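Local atomic coordinates of mandelate racemase/muconate lactonizing enzyme-like protein (Rubrobacter xylanophilus DSM 9941, PDB entry 2QQ6), a protein that probably acts as a magnesium-dependent lyase of the enolase superfamily, holding its metal ion in a barrel domain beside an N-terminal capping domain. Residues A5-R10 / D62-E67; V11-I16 / H49-M54; P21-R26 / G36-S41; L69-R74 / Y271-F276. All coordinates share one frame; numbering follows the deposited sequence.

Contacts 2 and 3 are buried and share one antiparallel sheet: strands 10-17 and 21-29 are neighbours in it, and the salt bridge from Glu12 to Arg26 joins the two contacts. Contact 2 is apolar packing of helix 44-53 against this sheet, whereas contact 3 is largely backbone hydrogen bonding within it. Contacts 1 and 4 are only partly buried, and each is built round a carboxylate approached by two arginines. Both use helix 66-76, with Leu69 of contact 4 packing on Asp62 and Pro63 of contact 1. Contacts 1 to 3 lie in the N-terminal region; contact 4 ties that region to the barrel domain.

Contact 1 (A5-R10 / D62-E67); sequences APRITR and DPRDVE
Two arginines, Arg7 and Arg64, converge on the carboxylate of Asp62, and their NH2 atoms end up 3.7 Å apart. This salt-bridge network fastens the chain just before the first strand of the enolase-type N-terminal capping domain to the type I turn of Asp62 to Asp65, which leads into helix 66-76. Across the contact, Arg7 NH2 meets Asp62 OD2 at 2.7 Å, with guanidinium and carboxylate planes 56° apart. The CB of Arg7 points away from the turn; bends at chi2 (-79°) and chi3 (81°) fold the chain back to make the bridge possible. Within the turn, Arg64 NE donates to the syn lone pair of Asp62 OD1 at 2.6 Å, while Arg64 NH2 forms a salt bridge with Asp62 OD2. The anion between them probably offsets the closeness of the two cations. Pro6 works on both partners. Its ring lies over one face of the Arg64 guanidinium, with CD 3.5 Å from Arg64 NH2, and its carbonyl oxygen receives Arg7 NE from above the carbonyl plane at 2.7 Å. Further in, apolar contacts replace charge: the buried side chains of Ile8 and Pro63 run antiparallel alongside each other. Helix 86-106 backs this part, placing Leu105 on Pro6 and Leu101 on Pro63, while Val27 of strand 21-29 touches Ile8. The inner packing closes where Ile8 CG1 comes 4.0 Å from Pro63 CB.

Contact 2 (V11-I16 / H49-M54); sequences VETAAI and HIVMNM
Val11 starts the contact by packing its CG1 methyl against the end of selenomethionine Met52, whose terminal methyl is not placed with certainty in the model. The arrangement belongs to the alpha+beta fold of the enolase-type capping domain, helix packed on sheet: helix 44-53 runs antiparallel to strand 10-17 over one side of the three-stranded sheet, the axes of the two short segments 8.6 Å apart and their directions 175° from each other. A chi1 of 178° swings Val11 CG1 to the side opposite the amide nitrogen, where it also comes to 4.5 Å from Val51 CG1; that nitrogen is hydrogen-bonded to Glu55 just beyond the helix. Glu12, next along the strand, turns its side chain away from the helix and pairs with Arg26 on the neighbouring strand, with Trp28 as a second partner. Thr13 faces the helix again, as the alternation of a strand demands. Its methyl does the packing, while OG1 makes a weak hydrogen bond to His48. The Met52 chain, bent at chi2, brings its selenium to the strand although its CB is not directed there. Behind Val51, Ala90 and Ile94 of helix 86-106 continue the apolar layer, and His49 meets His49 of the second subunit. Thr13 CG2 has two neighbours at the same distance, Val51 CG1 and Met52 SE, each 3.7 Å away.

Contact 3 (P21-R26 / G36-S41); sequences PSVLVR and GECYPS
Val25 N donates to Gly36 O at 2.7 Å, almost straight at 175°, and Gly36 N returns a bond to Val25 O at 2.9 Å. This reciprocal pair is a hydrogen-bonded site of the antiparallel hairpin formed by strands 21-29 and 32-37. The next pair, Leu24 with Glu37, is non-hydrogen-bonded, and beyond it Cys38 N reaches Val23 O at 2.8 Å, nearly along the C=O axis. Leu24 and Glu37 share one face of the sheet, where Leu24 CD1 rests against Glu37 CG at 3.5 Å, the two chains crossing at a slant. Glu37 stays extended beyond CG, which carries its OE2 to 3.6 Å from Ser22 CB. On the side of Val25, Cys38 packs on both Val23 and Val25: Cys38 CB is 4.1 Å from Val23 CB, and Cys38 SG is 4.3 Å from Val25 CG2. Ile47 of helix 44-53 covers Val23 and Cys38 there. Past the strand, Pro40 CB touches Ser22 OG, whose hydrogen-bonding partner is Gly20 O. The Pro40 side chain is about 11 Å from the bound magnesium ion. Glu37 is buried, and its OE1 accepts from Ser322 OG and Gly325 N; a hairpin knit by backbone bonds thus also carries a polar link from the capping domain to the barrel domain.

Contact 4 (L69-R74 / Y271-F276); sequences LYEKMR and YTRFDF
Glu71 OE1 receives Arg273 NH2 at 2.8 Å in a fairly straight hydrogen-bonded salt bridge (163°) between helices 66-76 and 272-282. The oxygen lies at the edge of the Arg273 guanidinium, but the nitrogen approaches from above the carboxylate plane. Arg74 NH1 is salt-bridged to the same OE1, so one oxygen serves two arginines; their guanidinium groups sit very close in the model, which leaves their exact places uncertain. Phe274 packs beside them: its CE1 lies over one face of the Arg74 guanidinium, 3.9 Å from Arg74 NH1, with ring and guanidinium planes 89° apart, so the ring presents its edge. Tyr70 adds a loose van der Waals touch, its OH 4.3 Å from Thr272 CG2. A second shell positions the charges. Arg273 runs extended from CG to NE, and its NH1 is salt-bridged to Glu300, while Glu71 OE2 is paired with Arg75. The short-segment axes stay 14.4 Å apart at 85°, and long side chains span the gap. Arg74 and Phe274 also pack on Glu248 of the second subunit. Helix 86-106 receives Tyr70 through Ile88 and Leu91, and helix 298-310 also borders this junction between capping and barrel domains through Glu300, which touches both Tyr70 and Thr272.

Contact 1 (A5-R10 / D62-E67)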
loop_
_atom_site.group_PDB
_atom_site.type_symbol
_atom_site.label_atom_id
_atom_site.label_comp_id
_atom_site.label_asym_id
_atom_site.label_seq_id
_atom_site.Cartn_x
_atom_site.Cartn_y
_atom_site.Cartn_z
ATOM N N ALA B 5 25.947 -9.708 23.030
ATOM C CA ALA B 5 24.846 -10.324 22.279
ATOM C C ALA B 5 23.529 -9.604 22.510
ATOM O O ALA B 5 22.581 -10.185 23.039
ATOM C CB ALA B 5 24.695 -11.806 22.643
ATOM N N PRO B 6 23.453 -8.322 22.123
ATOM C CA PRO B 6 22.201 -7.592 22.324
ATOM C C PRO B 6 21.053 -8.198 21.515
ATOM O O PRO B 6 21.179 -8.442 20.314
ATOM C CB PRO B 6 22.555 -6.166 21.891
ATOM C CG PRO B 6 23.648 -6.361 20.903
ATOM C CD PRO B 6 24.484 -7.451 21.533
ATOM N N ARG B 7 19.939 -8.451 22.193
ATOM C CA ARG B 7 18.762 -9.021 21.557
ATOM C C ARG B 7 17.594 -8.065 21.760
ATOM O O ARG B 7 17.528 -7.359 22.766
ATOM C CB ARG B 7 18.421 -10.366 22.188
ATOM C CG ARG B 7 19.621 -11.232 22.522
ATOM C CD ARG B 7 20.199 -11.953 21.321
ATOM N NE ARG B 7 21.069 -11.118 20.502
ATOM C CZ ARG B 7 21.992 -11.606 19.675
ATOM N NH1 ARG B 7 22.161 -12.918 19.565
ATOM N NH2 ARG B 7 22.751 -10.786 18.959
ATOM N N ILE B 8 16.675 -8.041 20.805
ATOM C CA ILE B 8 15.521 -7.162 20.905
ATOM C C ILE B 8 14.648 -7.663 22.039
ATOM O O ILE B 8 14.424 -8.864 22.171
ATOM C CB ILE B 8 14.716 -7.152 19.592
ATOM C CG1 ILE B 8 15.610 -6.691 18.440
ATOM C CG2 ILE B 8 13.506 -6.235 19.729
ATOM C CD1 ILE B 8 14.962 -6.829 17.088
ATOM N N THR B 9 14.147 -6.740 22.850
ATOM C CA THR B 9 13.328 -7.113 23.997
ATOM C C THR B 9 11.925 -6.490 24.060
ATOM O O THR B 9 10.976 -7.148 24.491
ATOM C CB THR B 9 14.089 -6.799 25.308
ATOM O OG1 THR B 9 14.245 -5.380 25.450
ATOM C CG2 THR B 9 15.476 -7.448 25.288
ATOM N N ARG B 10 11.786 -5.233 23.641
ATOM C CA ARG B 10 10.482 -4.572 23.667
ATOM C C ARG B 10 10.279 -3.596 22.516
ATOM O O ARG B 10 11.230 -2.977 22.035
ATOM C CB ARG B 10 10.291 -3.846 24.993
ATOM N N ASP B 62 19.137 -9.791 16.687
ATOM C CA ASP B 62 20.301 -8.923 16.883
ATOM C C ASP B 62 19.957 -7.667 16.084
ATOM O O ASP B 62 20.059 -7.656 14.856
ATOM C CB ASP B 62 21.554 -9.586 16.302
ATOM C CG ASP B 62 22.845 -8.884 16.700
ATOM O OD1 ASP B 62 22.849 -7.639 16.826
ATOM O OD2 ASP B 62 23.868 -9.592 16.864
ATOM N N PRO B 63 19.549 -6.590 16.772
ATOM C CA PRO B 63 19.174 -5.320 16.139
ATOM C C PRO B 63 20.287 -4.646 15.356
ATOM O O PRO B 63 20.163 -3.489 14.968
ATOM C CB PRO B 63 18.724 -4.476 17.319
ATOM C CG PRO B 63 19.700 -4.905 18.377
ATOM C CD PRO B 63 19.682 -6.418 18.231
ATOM N N ARG B 64 21.379 -5.354 15.131
ATOM C CA ARG B 64 22.470 -4.766 14.389
ATOM C C ARG B 64 22.370 -5.064 12.889
ATOM O O ARG B 64 22.848 -4.286 12.054
ATOM C CB ARG B 64 23.797 -5.234 14.978
ATOM C CG ARG B 64 24.195 -4.432 16.196
ATOM C CD ARG B 64 25.360 -5.060 16.914
ATOM N NE ARG B 64 25.021 -6.377 17.437
ATOM C CZ ARG B 64 25.919 -7.233 17.903
ATOM N NH1 ARG B 64 27.201 -6.894 17.904
ATOM N NH2 ARG B 64 25.544 -8.422 18.357
ATOM N N ASP B 65 21.745 -6.184 12.543
ATOM C CA ASP B 65 21.566 -6.534 11.146
ATOM C C ASP B 65 20.215 -5.951 10.802
ATOM O O ASP B 65 19.217 -6.666 10.649
ATOM C CB ASP B 65 21.554 -8.040 10.989
ATOM C CG ASP B 65 22.760 -8.686 11.619
ATOM O OD1 ASP B 65 23.888 -8.373 11.179
ATOM O OD2 ASP B 65 22.574 -9.503 12.551
ATOM N N VAL B 66 20.195 -4.630 10.704
ATOM C CA VAL B 66 18.979 -3.889 10.432
ATOM C C VAL B 66 18.349 -4.234 9.083
ATOM O O VAL B 66 17.157 -4.559 9.011
ATOM C CB VAL B 66 19.267 -2.369 10.563
ATOM C CG1 VAL B 66 20.327 -1.982 9.597
ATOM C CG2 VAL B 66 18.012 -1.552 10.355
ATOM N N GLU B 67 19.148 -4.206 8.021
ATOM C CA GLU B 67 18.634 -4.508 6.690
ATOM C C GLU B 67 17.979 -5.882 6.628
ATOM O O GLU B 67 16.965 -6.066 5.962
ATOM C CB GLU B 67 19.752 -4.414 5.659
ATOM C CG GLU B 67 19.298 -3.799 4.343
ATOM C CD GLU B 67 20.449 -3.481 3.400
ATOM O OE1 GLU B 67 21.421 -2.822 3.847
ATOM O OE2 GLU B 67 20.372 -3.881 2.212
#

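Contact 2 (V11-I16 / H49-M54)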
loop_
_atom_site.group_PDB
_atom_site.type_symbol
_atom_site.label_atom_id
_atom_site.label_comp_id
_atom_site.label_asym_id
_atom_site.label_seq_id
_atom_site.Cartn_x
_atom_site.Cartn_y
_atom_site.Cartn_z
ATOM N N VAL B 11 9.024 -3.470 22.082
ATOM C CA VAL B 11 8.649 -2.557 21.001
ATOM C C VAL B 11 7.419 -1.742 21.385
ATOM O O VAL B 11 6.329 -2.295 21.540
ATOM C CB VAL B 11 8.294 -3.308 19.713
ATOM C CG1 VAL B 11 7.871 -2.310 18.641
ATOM C CG2 VAL B 11 9.471 -4.130 19.250
ATOM N N GLU B 12 7.581 -0.432 21.532
ATOM C CA GLU B 12 6.446 0.407 21.888
ATOM C C GLU B 12 6.251 1.575 20.927
ATOM O O GLU B 12 7.186 2.019 20.250
ATOM C CB GLU B 12 6.582 0.916 23.326
ATOM C CG GLU B 12 7.956 1.472 23.666
ATOM C CD GLU B 12 8.044 1.986 25.095
ATOM O OE1 GLU B 12 9.163 2.347 25.528
ATOM O OE2 GLU B 12 6.999 2.032 25.780
ATOM N N THR B 13 5.016 2.064 20.883
ATOM C CA THR B 13 4.638 3.158 20.001
ATOM C C THR B 13 4.145 4.351 20.810
ATOM O O THR B 13 4.126 4.310 22.037
ATOM C CB THR B 13 3.507 2.701 19.030
ATOM O OG1 THR B 13 2.289 2.512 19.761
ATOM C CG2 THR B 13 3.872 1.376 18.363
ATOM N N ALA B 14 3.739 5.405 20.106
ATOM C CA ALA B 14 3.225 6.638 20.710
ATOM C C ALA B 14 2.882 7.588 19.563
ATOM O O ALA B 14 3.672 7.741 18.634
ATOM C CB ALA B 14 4.278 7.269 21.620
ATOM N N ALA B 15 1.713 8.221 19.624
ATOM C CA ALA B 15 1.286 9.135 18.560
ATOM C C ALA B 15 1.315 10.619 18.944
ATOM O O ALA B 15 0.511 11.075 19.755
ATOM C CB ALA B 15 -0.111 8.757 18.086
ATOM N N ILE B 16 2.234 11.368 18.344
ATOM C CA ILE B 16 2.344 12.789 18.622
ATOM C C ILE B 16 1.620 13.631 17.581
ATOM O O ILE B 16 1.081 13.131 16.609
ATOM C CB ILE B 16 3.811 13.270 18.644
ATOM C CG1 ILE B 16 4.497 12.916 17.309
ATOM C CG2 ILE B 16 4.545 12.693 19.837
ATOM C CD1 ILE B 16 5.889 13.502 17.166
ATOM N N HIS B 49 -1.095 -0.080 15.178
ATOM C CA HIS B 49 -1.366 -1.508 15.204
ATOM C C HIS B 49 -0.432 -2.308 14.311
ATOM O O HIS B 49 0.099 -3.338 14.726
ATOM C CB HIS B 49 -2.815 -1.759 14.804
ATOM C CG HIS B 49 -3.796 -1.448 15.889
ATOM N ND1 HIS B 49 -4.088 -2.334 16.903
ATOM C CD2 HIS B 49 -4.532 -0.338 16.134
ATOM C CE1 HIS B 49 -4.964 -1.786 17.725
ATOM N NE2 HIS B 49 -5.249 -0.574 17.282
ATOM N N ILE B 50 -0.240 -1.840 13.082
ATOM C CA ILE B 50 0.642 -2.517 12.138
ATOM C C ILE B 50 1.987 -2.710 12.813
ATOM O O ILE B 50 2.517 -3.818 12.867
ATOM C CB ILE B 50 0.844 -1.677 10.858
ATOM C CG1 ILE B 50 -0.497 -1.497 10.145
ATOM C CG2 ILE B 50 1.871 -2.346 9.947
ATOM C CD1 ILE B 50 -0.446 -0.509 9.020
ATOM N N VAL B 51 2.526 -1.615 13.334
ATOM C CA VAL B 51 3.804 -1.641 14.023
ATOM C C VAL B 51 3.805 -2.672 15.147
ATOM O O VAL B 51 4.729 -3.469 15.272
ATOM C CB VAL B 51 4.124 -0.269 14.636
ATOM C CG1 VAL B 51 5.381 -0.358 15.479
ATOM C CG2 VAL B 51 4.291 0.764 13.542
HETATM N N MSE B 52 2.755 -2.648 15.961
HETATM C CA MSE B 52 2.646 -3.555 17.092
HETATM C C MSE B 52 2.574 -5.013 16.653
HETATM O O MSE B 52 3.282 -5.870 17.204
HETATM C CB MSE B 52 1.434 -3.169 17.952
HETATM C CG MSE B 52 1.763 -3.089 19.446
HETATM SE SE MSE B 52 3.428 -2.047 19.783
HETATM C CE MSE B 52 4.783 -3.457 19.505
ATOM N N ASN B 53 1.733 -5.280 15.652
ATOM C CA ASN B 53 1.545 -6.622 15.087
ATOM C C ASN B 53 2.880 -7.186 14.630
ATOM O O ASN B 53 3.026 -8.390 14.422
ATOM C CB ASN B 53 0.568 -6.552 13.898
ATOM C CG ASN B 53 0.480 -7.857 13.114
ATOM O OD1 ASN B 53 1.412 -8.236 12.414
ATOM N ND2 ASN B 53 -0.649 -8.543 13.229
HETATM N N MSE B 54 3.853 -6.294 14.498
HETATM C CA MSE B 54 5.191 -6.634 14.056
HETATM C C MSE B 54 6.153 -7.111 15.130
HETATM O O MSE B 54 7.228 -7.606 14.809
HETATM C CB MSE B 54 5.804 -5.424 13.364
HETATM C CG MSE B 54 5.361 -5.244 11.930
HETATM SE SE MSE B 54 6.058 -6.694 10.832
HETATM C CE MSE B 54 4.388 -7.716 10.624
#

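Contact 3 (P21-R26 / G36-S41)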
loop_
_atom_site.group_PDB
_atom_site.type_symbol
_atom_site.label_atom_id
_atom_site.label_comp_id
_atom_site.label_asym_id
_atom_site.label_seq_id
_atom_site.Cartn_x
_atom_site.Cartn_y
_atom_site.Cartn_z
ATOM N N PRO B 21 -0.968 13.739 13.053
ATOM C CA PRO B 21 -0.666 12.715 14.069
ATOM C C PRO B 21 0.369 11.698 13.585
ATOM O O PRO B 21 0.100 10.918 12.668
ATOM C CB PRO B 21 -2.028 12.075 14.333
ATOM C CG PRO B 21 -2.842 12.419 13.081
ATOM C CD PRO B 21 -2.414 13.814 12.787
ATOM N N SER B 22 1.539 11.691 14.213
ATOM C CA SER B 22 2.591 10.791 13.786
ATOM C C SER B 22 3.042 9.787 14.827
ATOM O O SER B 22 3.450 10.160 15.923
ATOM C CB SER B 22 3.782 11.609 13.333
ATOM O OG SER B 22 3.341 12.631 12.466
ATOM N N VAL B 23 2.984 8.509 14.463
ATOM C CA VAL B 23 3.405 7.435 15.354
ATOM C C VAL B 23 4.924 7.422 15.612
ATOM O O VAL B 23 5.740 7.438 14.687
ATOM C CB VAL B 23 2.983 6.054 14.801
ATOM C CG1 VAL B 23 3.511 4.945 15.708
ATOM C CG2 VAL B 23 1.465 5.984 14.694
ATOM N N LEU B 24 5.283 7.395 16.890
ATOM C CA LEU B 24 6.675 7.369 17.308
ATOM C C LEU B 24 7.003 5.934 17.717
ATOM O O LEU B 24 6.204 5.271 18.382
ATOM C CB LEU B 24 6.873 8.315 18.485
ATOM C CG LEU B 24 8.122 9.200 18.447
ATOM C CD1 LEU B 24 8.088 10.091 17.203
ATOM C CD2 LEU B 24 8.184 10.044 19.725
ATOM N N VAL B 25 8.172 5.448 17.318
ATOM C CA VAL B 25 8.531 4.081 17.647
ATOM C C VAL B 25 9.788 3.985 18.462
ATOM O O VAL B 25 10.795 4.628 18.170
ATOM C CB VAL B 25 8.698 3.221 16.383
ATOM C CG1 VAL B 25 9.124 1.805 16.767
ATOM C CG2 VAL B 25 7.390 3.193 15.606
ATOM N N ARG B 26 9.712 3.152 19.488
ATOM C CA ARG B 26 10.823 2.944 20.392
ATOM C C ARG B 26 11.068 1.433 20.543
ATOM O O ARG B 26 10.158 0.665 20.906
ATOM C CB ARG B 26 10.489 3.601 21.739
ATOM C CG ARG B 26 11.683 4.210 22.457
ATOM C CD ARG B 26 11.238 5.225 23.509
ATOM N NE ARG B 26 10.200 4.712 24.405
ATOM C CZ ARG B 26 9.687 5.400 25.421
ATOM N NH1 ARG B 26 10.114 6.624 25.676
ATOM N NH2 ARG B 26 8.737 4.871 26.175
ATOM N N GLY B 36 12.532 6.159 16.417
ATOM C CA GLY B 36 12.134 6.438 15.048
ATOM C C GLY B 36 10.740 7.047 14.952
ATOM O O GLY B 36 9.911 6.862 15.851
ATOM N N GLU B 37 10.480 7.772 13.863
ATOM C CA GLU B 37 9.178 8.414 13.653
ATOM C C GLU B 37 8.546 8.032 12.313
ATOM O O GLU B 37 9.201 8.100 11.270
ATOM C CB GLU B 37 9.323 9.933 13.710
ATOM C CG GLU B 37 8.010 10.673 13.724
ATOM C CD GLU B 37 8.189 12.152 13.476
ATOM O OE1 GLU B 37 9.328 12.638 13.640
ATOM O OE2 GLU B 37 7.196 12.831 13.124
ATOM N N CYS B 38 7.273 7.636 12.345
ATOM C CA CYS B 38 6.560 7.264 11.130
ATOM C C CYS B 38 6.010 8.512 10.452
ATOM O O CYS B 38 5.884 9.573 11.073
ATOM C CB CYS B 38 5.389 6.327 11.443
ATOM S SG CYS B 38 5.801 4.622 11.932
ATOM N N TYR B 39 5.697 8.379 9.168
ATOM C CA TYR B 39 5.121 9.464 8.391
ATOM C C TYR B 39 3.650 9.539 8.798
ATOM O O TYR B 39 3.049 8.541 9.200
ATOM C CB TYR B 39 5.244 9.145 6.900
ATOM C CG TYR B 39 4.358 9.972 5.992
ATOM C CD1 TYR B 39 4.797 11.187 5.466
ATOM C CD2 TYR B 39 3.063 9.543 5.668
ATOM C CE1 TYR B 39 3.969 11.951 4.643
ATOM C CE2 TYR B 39 2.233 10.300 4.854
ATOM C CZ TYR B 39 2.693 11.502 4.348
ATOM O OH TYR B 39 1.871 12.265 3.558
ATOM N N PRO B 40 3.055 10.732 8.731
ATOM C CA PRO B 40 1.644 10.867 9.106
ATOM C C PRO B 40 0.707 10.236 8.079
ATOM O O PRO B 40 0.162 10.908 7.215
ATOM C CB PRO B 40 1.463 12.373 9.217
ATOM C CG PRO B 40 2.480 12.908 8.227
ATOM C CD PRO B 40 3.677 12.047 8.514
ATOM N N SER B 41 0.508 8.933 8.182
ATOM C CA SER B 41 -0.358 8.253 7.239
ATOM C C SER B 41 -1.650 7.719 7.854
ATOM O O SER B 41 -1.639 7.086 8.917
ATOM C CB SER B 41 0.409 7.108 6.580
ATOM O OG SER B 41 -0.371 6.496 5.572
#

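Contact 4 (L69-R74 / Y271-F276)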
loop_
_atom_site.group_PDB
_atom_site.type_symbol
_atom_site.label_atom_id
_atom_site.label_comp_id
_atom_site.label_asym_id
_atom_site.label_seq_id
_atom_site.Cartn_x
_atom_site.Cartn_y
_atom_site.Cartn_z
ATOM N N LEU B 69 16.434 -7.296 8.959
ATOM C CA LEU B 69 15.166 -7.231 9.677
ATOM C C LEU B 69 14.032 -6.553 8.890
ATOM O O LEU B 69 12.849 -6.851 9.098
ATOM C CB LEU B 69 15.392 -6.540 11.027
ATOM C CG LEU B 69 16.389 -7.268 11.940
ATOM C CD1 LEU B 69 16.710 -6.401 13.150
ATOM C CD2 LEU B 69 15.813 -8.611 12.372
ATOM N N TYR B 70 14.396 -5.639 7.997
ATOM C CA TYR B 70 13.406 -4.962 7.174
ATOM C C TYR B 70 12.855 -6.009 6.207
ATOM O O TYR B 70 11.643 -6.142 6.020
ATOM C CB TYR B 70 14.059 -3.805 6.398
ATOM C CG TYR B 70 13.132 -3.107 5.415
ATOM C CD1 TYR B 70 11.960 -2.478 5.848
ATOM C CD2 TYR B 70 13.409 -3.102 4.047
ATOM C CE1 TYR B 70 11.086 -1.867 4.940
ATOM C CE2 TYR B 70 12.548 -2.498 3.138
ATOM C CZ TYR B 70 11.386 -1.886 3.587
ATOM O OH TYR B 70 10.511 -1.317 2.683
ATOM N N GLU B 71 13.770 -6.766 5.612
ATOM C CA GLU B 71 13.416 -7.805 4.673
ATOM C C GLU B 71 12.647 -8.899 5.360
ATOM O O GLU B 71 11.862 -9.594 4.742
ATOM C CB GLU B 71 14.673 -8.367 4.038
ATOM C CG GLU B 71 15.289 -7.401 3.053
ATOM C CD GLU B 71 14.339 -7.069 1.912
ATOM O OE1 GLU B 71 14.239 -5.868 1.565
ATOM O OE2 GLU B 71 13.699 -8.005 1.363
ATOM N N LYS B 72 12.879 -9.056 6.651
ATOM C CA LYS B 72 12.175 -10.070 7.417
ATOM C C LYS B 72 10.707 -9.653 7.480
ATOM O O LYS B 72 9.805 -10.421 7.142
ATOM C CB LYS B 72 12.778 -10.145 8.823
ATOM C CG LYS B 72 11.987 -10.925 9.863
ATOM C CD LYS B 72 12.327 -12.396 9.883
ATOM C CE LYS B 72 11.785 -13.067 11.155
ATOM N NZ LYS B 72 12.466 -12.603 12.406
HETATM N N MSE B 73 10.480 -8.410 7.888
HETATM C CA MSE B 73 9.123 -7.903 8.016
HETATM C C MSE B 73 8.480 -7.655 6.667
HETATM O O MSE B 73 7.332 -8.054 6.435
HETATM C CB MSE B 73 9.118 -6.609 8.825
HETATM C CG MSE B 73 9.722 -6.721 10.222
HETATM SE SE MSE B 73 9.757 -4.943 11.074
HETATM C CE MSE B 73 11.526 -4.354 10.443
ATOM N N ARG B 74 9.222 -7.002 5.777
ATOM C CA ARG B 74 8.700 -6.707 4.453
ATOM C C ARG B 74 8.245 -8.000 3.809
ATOM O O ARG B 74 7.105 -8.108 3.363
ATOM C CB ARG B 74 9.763 -6.045 3.586
ATOM C CG ARG B 74 9.226 -4.923 2.691
ATOM C CD ARG B 74 10.127 -4.752 1.488
ATOM N NE ARG B 74 10.116 -5.987 0.708
ATOM C CZ ARG B 74 11.141 -6.424 -0.008
ATOM N NH1 ARG B 74 12.260 -5.715 -0.041
ATOM N NH2 ARG B 74 11.053 -7.578 -0.661
ATOM N N TYR B 271 6.485 4.004 -3.256
ATOM C CA TYR B 271 7.223 3.309 -2.198
ATOM C C TYR B 271 8.136 2.214 -2.744
ATOM O O TYR B 271 7.880 1.664 -3.810
ATOM C CB TYR B 271 6.260 2.636 -1.217
ATOM C CG TYR B 271 5.085 3.455 -0.740
ATOM C CD1 TYR B 271 4.115 3.904 -1.629
ATOM C CD2 TYR B 271 4.923 3.749 0.619
ATOM C CE1 TYR B 271 3.007 4.622 -1.177
ATOM C CE2 TYR B 271 3.821 4.466 1.081
ATOM C CZ TYR B 271 2.866 4.899 0.178
ATOM O OH TYR B 271 1.762 5.593 0.622
ATOM N N THR B 272 9.184 1.888 -1.991
ATOM C CA THR B 272 10.149 0.821 -2.333
ATOM C C THR B 272 11.008 0.963 -3.572
ATOM O O THR B 272 10.613 1.548 -4.582
ATOM C CB THR B 272 9.495 -0.597 -2.445
ATOM O OG1 THR B 272 8.630 -0.649 -3.583
ATOM C CG2 THR B 272 8.719 -0.936 -1.193
ATOM N N ARG B 273 12.191 0.376 -3.479
ATOM C CA ARG B 273 13.146 0.408 -4.562
ATOM C C ARG B 273 12.533 -0.142 -5.844
ATOM O O ARG B 273 12.778 0.375 -6.932
ATOM C CB ARG B 273 14.376 -0.404 -4.176
ATOM C CG ARG B 273 14.065 -1.800 -3.681
ATOM C CD ARG B 273 15.364 -2.535 -3.426
ATOM N NE ARG B 273 15.158 -3.860 -2.853
ATOM C CZ ARG B 273 14.746 -4.087 -1.612
ATOM N NH1 ARG B 273 14.493 -3.078 -0.791
ATOM N NH2 ARG B 273 14.586 -5.331 -1.195
ATOM N N PHE B 274 11.732 -1.188 -5.716
ATOM C CA PHE B 274 11.097 -1.776 -6.880
ATOM C C PHE B 274 10.267 -0.789 -7.689
ATOM O O PHE B 274 10.187 -0.888 -8.908
ATOM C CB PHE B 274 10.226 -2.947 -6.450
ATOM C CG PHE B 274 11.004 -4.075 -5.854
ATOM C CD1 PHE B 274 11.038 -4.265 -4.472
ATOM C CD2 PHE B 274 11.739 -4.936 -6.675
ATOM C CE1 PHE B 274 11.793 -5.303 -3.913
ATOM C CE2 PHE B 274 12.498 -5.974 -6.132
ATOM C CZ PHE B 274 12.527 -6.161 -4.751
ATOM N N ASP B 275 9.653 0.171 -7.017
ATOM C CA ASP B 275 8.836 1.133 -7.724
ATOM C C ASP B 275 9.620 2.314 -8.270
ATOM O O ASP B 275 9.259 2.886 -9.293
ATOM C CB ASP B 275 7.701 1.600 -6.825
ATOM C CG ASP B 275 6.758 0.470 -6.459
ATOM O OD1 ASP B 275 6.192 -0.167 -7.374
ATOM O OD2 ASP B 275 6.583 0.214 -5.252
ATOM N N PHE B 276 10.695 2.692 -7.599
ATOM C CA PHE B 276 11.486 3.794 -8.110
ATOM C C PHE B 276 12.256 3.318 -9.332
ATOM O O PHE B 276 12.640 4.114 -10.190
ATOM C CB PHE B 276 12.441 4.327 -7.039
ATOM C CG PHE B 276 11.809 5.336 -6.134
ATOM C CD1 PHE B 276 11.004 4.934 -5.079
ATOM C CD2 PHE B 276 11.965 6.698 -6.377
ATOM C CE1 PHE B 276 10.347 5.871 -4.283
ATOM C CE2 PHE B 276 11.311 7.649 -5.591
ATOM C CZ PHE B 276 10.504 7.233 -4.541
#